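PDB 3LKB: probable branched-chain amino acid ABC transporter, amino acid binding protein from Thermus thermophilus, which binds valine and probably other branched-chain amino acids, presumably handing them to an ABC importer for uptake. Local coordinates for residues Tyr136-Lys141 / Arg168-Gln173; Val298-Arg303 / Glu314-Ala319. The protein carries 2 engineered substitutions. All coordinates share one frame; numbering follows the deposited sequence.

Followed from the N terminus, the chain reaches contact 1 first: 136-141, at the end of helix 126-140, meets 168-173 after a loop of 26 residues that contains strand 145-150 and most of helix 160-170. Contact 2 opens much later and closes a shorter loop of ten residues, bringing helix 313-321 back onto helix 285-308. The two loops are in series, neither nested nor crossed, and their centres lie 42 Å apart on opposite sides of the chain's centre. Contact 1 ties helices beside the seven-stranded sheet of one lobe. Contact 2 joins helices of the other lobe, where helix 285-308 packs on strand 47-55.

Contact 1 (Tyr136-Lys141 / Arg168-Gln173); sequences YIAREK and RELGLQ
The methyl of A138 is the bump in this contact, and L170 and L172 form the hollow that receives it. Its CB points from helix 126-140 toward the end of helix 160-170, where it meets L172 CD2 at 3.8 Å. The other wall is L170, whose CD2 lies 4.0 Å from the same A138 CB. Because the bump is a single methyl, the backbones come close, A138 CA and L170 CA being 6.5 Å apart. L172 is shared between two neighbours. While its CD2 touches A138, its CD1 reaches I137, with I137 CG2 and L172 CD1 separated by 4.1 Å. The fully extended second torsion of L172 (chi2 180°) carries CD1 outward to that methyl, and the two branched side chains cross obliquely.

Between the leucines the chain turns at G171, which has positive phi and forms the Schellman motif that ends helix 160-170. The turn sends the chain from helix into strand 173-179, completing a beta-alpha-beta crossover from strand 145-150, an element of the alternating alpha/beta architecture of periplasmic binding proteins. L172 thus sits at the entry to the new strand, where it also touches V146 of the neighbouring strand, while L134, one turn before A138, touches both leucines from the same helix. I137 also packs against Y201 and V203 of strand 201-205. The chain leaves the first helix at K141, whose carbonyl O comes within 4.1 Å of L172 CD2, while its ammonium forms a salt bridge with E200.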
loop_
_atom_site.group_PDB
_atom_site.type_symbol
_atom_site.label_atom_id
_atom_site.label_comp_id
_atom_site.label_asym_id
_atom_site.label_seq_id
_atom_site.Cartn_x
_atom_site.Cartn_y
_atom_site.Cartn_z
ATOM N N TYR A 136 -4.451 32.791 6.963
ATOM C CA TYR A 136 -5.081 32.415 8.199
ATOM C C TYR A 136 -4.083 32.628 9.369
ATOM O O TYR A 136 -4.462 33.176 10.395
ATOM C CB TYR A 136 -5.556 30.969 8.099
ATOM C CG TYR A 136 -6.296 30.516 9.314
ATOM C CD1 TYR A 136 -7.673 30.492 9.329
ATOM C CD2 TYR A 136 -5.618 30.169 10.466
ATOM C CE1 TYR A 136 -8.373 30.114 10.473
ATOM C CE2 TYR A 136 -6.297 29.775 11.609
ATOM C CZ TYR A 136 -7.666 29.763 11.595
ATOM O OH TYR A 136 -8.344 29.379 12.691
ATOM N N ILE A 137 -2.819 32.222 9.216
ATOM C CA ILE A 137 -1.833 32.505 10.253
ATOM C C ILE A 137 -1.725 34.023 10.585
ATOM O O ILE A 137 -1.699 34.383 11.761
ATOM C CB ILE A 137 -0.430 31.958 9.910
ATOM C CG1 ILE A 137 -0.400 30.434 10.000
ATOM C CG2 ILE A 137 0.633 32.573 10.861
ATOM C CD1 ILE A 137 0.766 29.800 9.223
ATOM N N ALA A 138 -1.637 34.878 9.556
ATOM C CA ALA A 138 -1.404 36.324 9.744
ATOM C C ALA A 138 -2.622 36.993 10.403
ATOM O O ALA A 138 -2.465 37.904 11.171
ATOM C CB ALA A 138 -1.039 37.019 8.409
ATOM N N ARG A 139 -3.833 36.526 10.106
ATOM C CA ARG A 139 -5.019 37.012 10.817
ATOM C C ARG A 139 -4.931 36.714 12.315
ATOM O O ARG A 139 -5.351 37.518 13.113
ATOM C CB ARG A 139 -6.261 36.334 10.281
ATOM C CG ARG A 139 -6.279 34.742 10.619
ATOM C CD ARG A 139 -7.416 34.159 11.564
ATOM N NE ARG A 139 -8.645 33.822 10.816
ATOM C CZ ARG A 139 -9.382 34.709 10.124
ATOM N NH1 ARG A 139 -8.995 35.989 10.074
ATOM N NH2 ARG A 139 -10.501 34.318 9.475
ATOM N N GLU A 140 -4.414 35.539 12.688
ATOM C CA GLU A 140 -4.296 35.151 14.099
ATOM C C GLU A 140 -3.246 35.941 14.843
ATOM O O GLU A 140 -3.476 36.318 15.975
ATOM C CB GLU A 140 -3.888 33.698 14.244
ATOM C CG GLU A 140 -5.014 32.760 14.233
ATOM C CD GLU A 140 -4.921 31.677 15.305
ATOM O OE1 GLU A 140 -5.996 31.103 15.593
ATOM O OE2 GLU A 140 -3.814 31.373 15.827
ATOM N N LYS A 141 -2.087 36.148 14.208
ATOM C CA LYS A 141 -0.906 36.635 14.889
ATOM C C LYS A 141 0.022 37.277 13.886
ATOM O O LYS A 141 0.560 36.567 13.023
ATOM C CB LYS A 141 -0.172 35.471 15.538
ATOM C CG LYS A 141 1.214 35.835 16.099
ATOM C CD LYS A 141 1.143 36.056 17.608
ATOM C CE LYS A 141 2.429 36.683 18.158
ATOM N NZ LYS A 141 3.591 35.736 18.144
ATOM N N ARG A 168 6.308 37.165 2.934
ATOM C CA ARG A 168 6.841 38.480 2.845
ATOM C C ARG A 168 5.673 39.482 2.808
ATOM O O ARG A 168 5.644 40.441 3.590
ATOM C CB ARG A 168 7.789 38.592 1.634
ATOM C CG ARG A 168 7.898 39.999 1.068
ATOM C CD ARG A 168 8.674 40.034 -0.266
ATOM N NE ARG A 168 9.320 41.334 -0.547
ATOM C CZ ARG A 168 8.691 42.493 -0.796
ATOM N NH1 ARG A 168 7.344 42.596 -0.775
ATOM N NH2 ARG A 168 9.431 43.580 -1.047
ATOM N N GLU A 169 4.692 39.240 1.950
ATOM C CA GLU A 169 3.615 40.219 1.779
ATOM C C GLU A 169 2.790 40.431 3.037
ATOM O O GLU A 169 2.253 41.514 3.251
ATOM C CB GLU A 169 2.698 39.834 0.624
ATOM C CG GLU A 169 3.278 40.122 -0.751
ATOM C CD GLU A 169 3.078 41.579 -1.173
ATOM O OE1 GLU A 169 2.108 42.212 -0.681
ATOM O OE2 GLU A 169 3.882 42.096 -1.980
ATOM N N LEU A 170 2.704 39.388 3.860
ATOM C CA LEU A 170 1.855 39.336 5.051
ATOM C C LEU A 170 2.599 39.764 6.299
ATOM O O LEU A 170 2.007 39.856 7.364
ATOM C CB LEU A 170 1.376 37.898 5.280
ATOM C CG LEU A 170 0.327 37.355 4.325
ATOM C CD1 LEU A 170 0.288 35.869 4.497
ATOM C CD2 LEU A 170 -1.084 38.005 4.527
ATOM N N GLY A 171 3.900 39.958 6.172
ATOM C CA GLY A 171 4.744 40.288 7.299
ATOM C C GLY A 171 5.065 39.113 8.212
ATOM O O GLY A 171 5.272 39.324 9.415
ATOM N N LEU A 172 5.102 37.884 7.675
ATOM C CA LEU A 172 5.424 36.702 8.486
ATOM C C LEU A 172 6.865 36.334 8.260
ATOM O O LEU A 172 7.456 36.685 7.256
ATOM C CB LEU A 172 4.560 35.510 8.098
ATOM C CG LEU A 172 3.039 35.680 8.098
ATOM C CD1 LEU A 172 2.376 34.382 7.677
ATOM C CD2 LEU A 172 2.467 36.160 9.433
ATOM N N GLN A 173 7.470 35.599 9.170
ATOM C CA GLN A 173 8.774 35.126 8.801
ATOM C C GLN A 173 8.891 33.619 8.718
ATOM O O GLN A 173 8.594 32.885 9.660
ATOM C CB GLN A 173 9.843 35.780 9.632
ATOM C CG GLN A 173 9.919 35.381 11.041
ATOM C CD GLN A 173 11.099 36.080 11.700
ATOM O OE1 GLN A 173 12.199 35.519 11.819
ATOM N NE2 GLN A 173 10.888 37.333 12.082
#

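Contact 2 (Val298-Arg303 / Glu314-Ala319)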
loop_
_atom_site.group_PDB
_atom_site.type_symbol
_atom_site.label_atom_id
_atom_site.label_comp_id
_atom_site.label_asym_id
_atom_site.label_seq_id
_atom_site.Cartn_x
_atom_site.Cartn_y
_atom_site.Cartn_z
ATOM N N VAL A 298 -14.862 10.572 -17.007
ATOM C CA VAL A 298 -16.029 9.927 -17.508
ATOM C C VAL A 298 -17.067 10.981 -17.970
ATOM O O VAL A 298 -17.719 10.821 -19.011
ATOM C CB VAL A 298 -16.618 8.925 -16.502
ATOM C CG1 VAL A 298 -18.014 8.428 -16.997
ATOM C CG2 VAL A 298 -15.632 7.786 -16.294
ATOM N N GLU A 299 -17.224 12.074 -17.259
ATOM C CA GLU A 299 -18.202 13.045 -17.802
ATOM C C GLU A 299 -17.755 13.693 -19.127
ATOM O O GLU A 299 -18.570 13.995 -19.966
ATOM C CB GLU A 299 -18.615 14.076 -16.741
ATOM C CG GLU A 299 -19.441 15.300 -17.252
ATOM C CD GLU A 299 -20.891 14.980 -17.592
ATOM O OE1 GLU A 299 -21.272 13.809 -17.441
ATOM O OE2 GLU A 299 -21.659 15.901 -18.009
ATOM N N ALA A 300 -16.467 13.917 -19.332
ATOM C CA ALA A 300 -16.039 14.519 -20.599
ATOM C C ALA A 300 -16.164 13.523 -21.762
ATOM O O ALA A 300 -16.524 13.941 -22.873
ATOM C CB ALA A 300 -14.640 15.035 -20.509
ATOM N N ILE A 301 -15.899 12.242 -21.545
ATOM C CA ILE A 301 -16.158 11.178 -22.511
ATOM C C ILE A 301 -17.641 11.113 -22.922
ATOM O O ILE A 301 -17.959 10.939 -24.059
ATOM C CB ILE A 301 -15.664 9.746 -22.024
ATOM C CG1 ILE A 301 -14.158 9.610 -21.904
ATOM C CG2 ILE A 301 -16.191 8.677 -22.851
ATOM C CD1 ILE A 301 -13.511 10.793 -22.029
ATOM N N ARG A 302 -18.516 11.267 -21.963
ATOM C CA ARG A 302 -19.931 11.276 -22.190
ATOM C C ARG A 302 -20.368 12.456 -23.039
ATOM O O ARG A 302 -21.114 12.301 -23.938
ATOM C CB ARG A 302 -20.731 11.221 -20.876
ATOM C CG ARG A 302 -22.181 11.024 -21.062
ATOM C CD ARG A 302 -23.009 11.289 -19.876
ATOM N NE ARG A 302 -22.976 12.660 -19.527
ATOM C CZ ARG A 302 -23.761 13.598 -20.008
ATOM N NH1 ARG A 302 -24.703 13.327 -20.860
ATOM N NH2 ARG A 302 -23.579 14.805 -19.611
ATOM N N ARG A 303 -19.866 13.624 -22.725
ATOM C CA ARG A 303 -20.117 14.794 -23.507
ATOM C C ARG A 303 -19.532 14.704 -24.892
ATOM O O ARG A 303 -20.152 15.044 -25.836
ATOM C CB ARG A 303 -19.698 16.044 -22.783
ATOM C CG ARG A 303 -20.631 16.448 -21.728
ATOM C CD ARG A 303 -19.939 17.176 -20.720
ATOM N NE ARG A 303 -20.703 17.528 -19.565
ATOM C CZ ARG A 303 -20.742 18.735 -19.076
ATOM N NH1 ARG A 303 -20.141 19.655 -19.724
ATOM N NH2 ARG A 303 -21.386 18.992 -17.992
ATOM N N GLU A 314 -9.164 14.822 -28.995
ATOM C CA GLU A 314 -9.699 16.106 -29.451
ATOM C C GLU A 314 -11.123 16.355 -28.986
ATOM O O GLU A 314 -11.425 17.430 -28.485
ATOM C CB GLU A 314 -9.569 16.256 -30.966
ATOM C CG GLU A 314 -8.098 16.400 -31.413
ATOM C CD GLU A 314 -7.880 15.994 -32.884
ATOM O OE1 GLU A 314 -8.506 16.593 -33.798
ATOM O OE2 GLU A 314 -7.080 15.057 -33.120
ATOM N N THR A 315 -11.990 15.368 -29.104
ATOM C CA THR A 315 -13.372 15.591 -28.722
ATOM C C THR A 315 -13.496 15.724 -27.224
ATOM O O THR A 315 -14.306 16.557 -26.752
ATOM C CB THR A 315 -14.336 14.529 -29.239
ATOM O OG1 THR A 315 -13.957 13.238 -28.738
ATOM C CG2 THR A 315 -14.269 14.493 -30.754
ATOM N N VAL A 316 -12.706 14.925 -26.498
ATOM C CA VAL A 316 -12.671 14.989 -25.038
ATOM C C VAL A 316 -12.144 16.338 -24.570
ATOM O O VAL A 316 -12.694 16.924 -23.629
ATOM C CB VAL A 316 -11.796 13.890 -24.438
ATOM C CG1 VAL A 316 -11.341 14.256 -23.041
ATOM C CG2 VAL A 316 -12.539 12.598 -24.415
ATOM N N TYR A 317 -11.104 16.836 -25.258
ATOM C CA TYR A 317 -10.616 18.189 -25.028
ATOM C C TYR A 317 -11.771 19.224 -25.123
ATOM O O TYR A 317 -11.952 20.050 -24.200
ATOM C CB TYR A 317 -9.399 18.529 -25.918
ATOM C CG TYR A 317 -8.959 19.996 -25.817
ATOM C CD1 TYR A 317 -8.130 20.428 -24.778
ATOM C CD2 TYR A 317 -9.377 20.940 -26.741
ATOM C CE1 TYR A 317 -7.732 21.771 -24.654
ATOM C CE2 TYR A 317 -8.989 22.295 -26.630
ATOM C CZ TYR A 317 -8.181 22.692 -25.568
ATOM O OH TYR A 317 -7.785 24.003 -25.408
ATOM N N GLN A 318 -12.588 19.124 -26.181
ATOM C CA GLN A 318 -13.661 20.106 -26.484
ATOM C C GLN A 318 -14.755 20.030 -25.465
ATOM O O GLN A 318 -15.361 21.029 -25.096
ATOM C CB GLN A 318 -14.260 19.880 -27.881
ATOM C CG GLN A 318 -13.324 20.160 -29.079
ATOM C CD GLN A 318 -12.863 21.612 -29.108
ATOM O OE1 GLN A 318 -13.623 22.515 -28.749
ATOM N NE2 GLN A 318 -11.609 21.846 -29.529
ATOM N N ALA A 319 -15.022 18.823 -25.002
ATOM C CA ALA A 319 -15.967 18.617 -23.900
ATOM C C ALA A 319 -15.463 19.292 -22.614
ATOM O O ALA A 319 -16.237 19.915 -21.916
ATOM C CB ALA A 319 -16.203 17.131 -23.683
HETATM O O HOH W 1 -18.580 20.496 -22.304
#
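A300 and A319 face each other where helices 285-308 and 313-321 cross steeply, at 106° between their local axes. Both methyls point into the interface, and A300 CB and A319 CB meet at 4.1 Å. With such small side chains the axes approach to 8.0 Å. A319 presses further into the opposing helix: its CB lies 3.3 Å from the carbonyl O of A300 and 3.8 Å from R303 CB, so that it rests between backbone and arginine stem. On the other flank, V316 turns CG1 to A300 CB at 4.2 Å.

R303 contributes more than its CB. Its first torsion (chi1 -76°) sets CG anti to the carbonyl carbon, and from there the chain runs extended to NE, bringing the guanidinium alongside E299, one turn back. A water in the guanidinium plane accepts from NH1 and donates to A319 O, although its modelled separation from that oxygen is doubtfully short. NH1 also bonds to N327 O. R302 grips E299 side-on: NE reaches OE1 over 2.9 Å, from above the carboxylate plane, and NH2 meets OE2 on its syn side. R303 NE also pairs with E299 OE2, in a bond modelled very short.

Across the interface the helices are therefore joined by close apolar packing, with a water link whose modelled geometry is doubtful, and without a direct hydrogen bond, while two arginines around E299 would be expected to stabilise its negative charge.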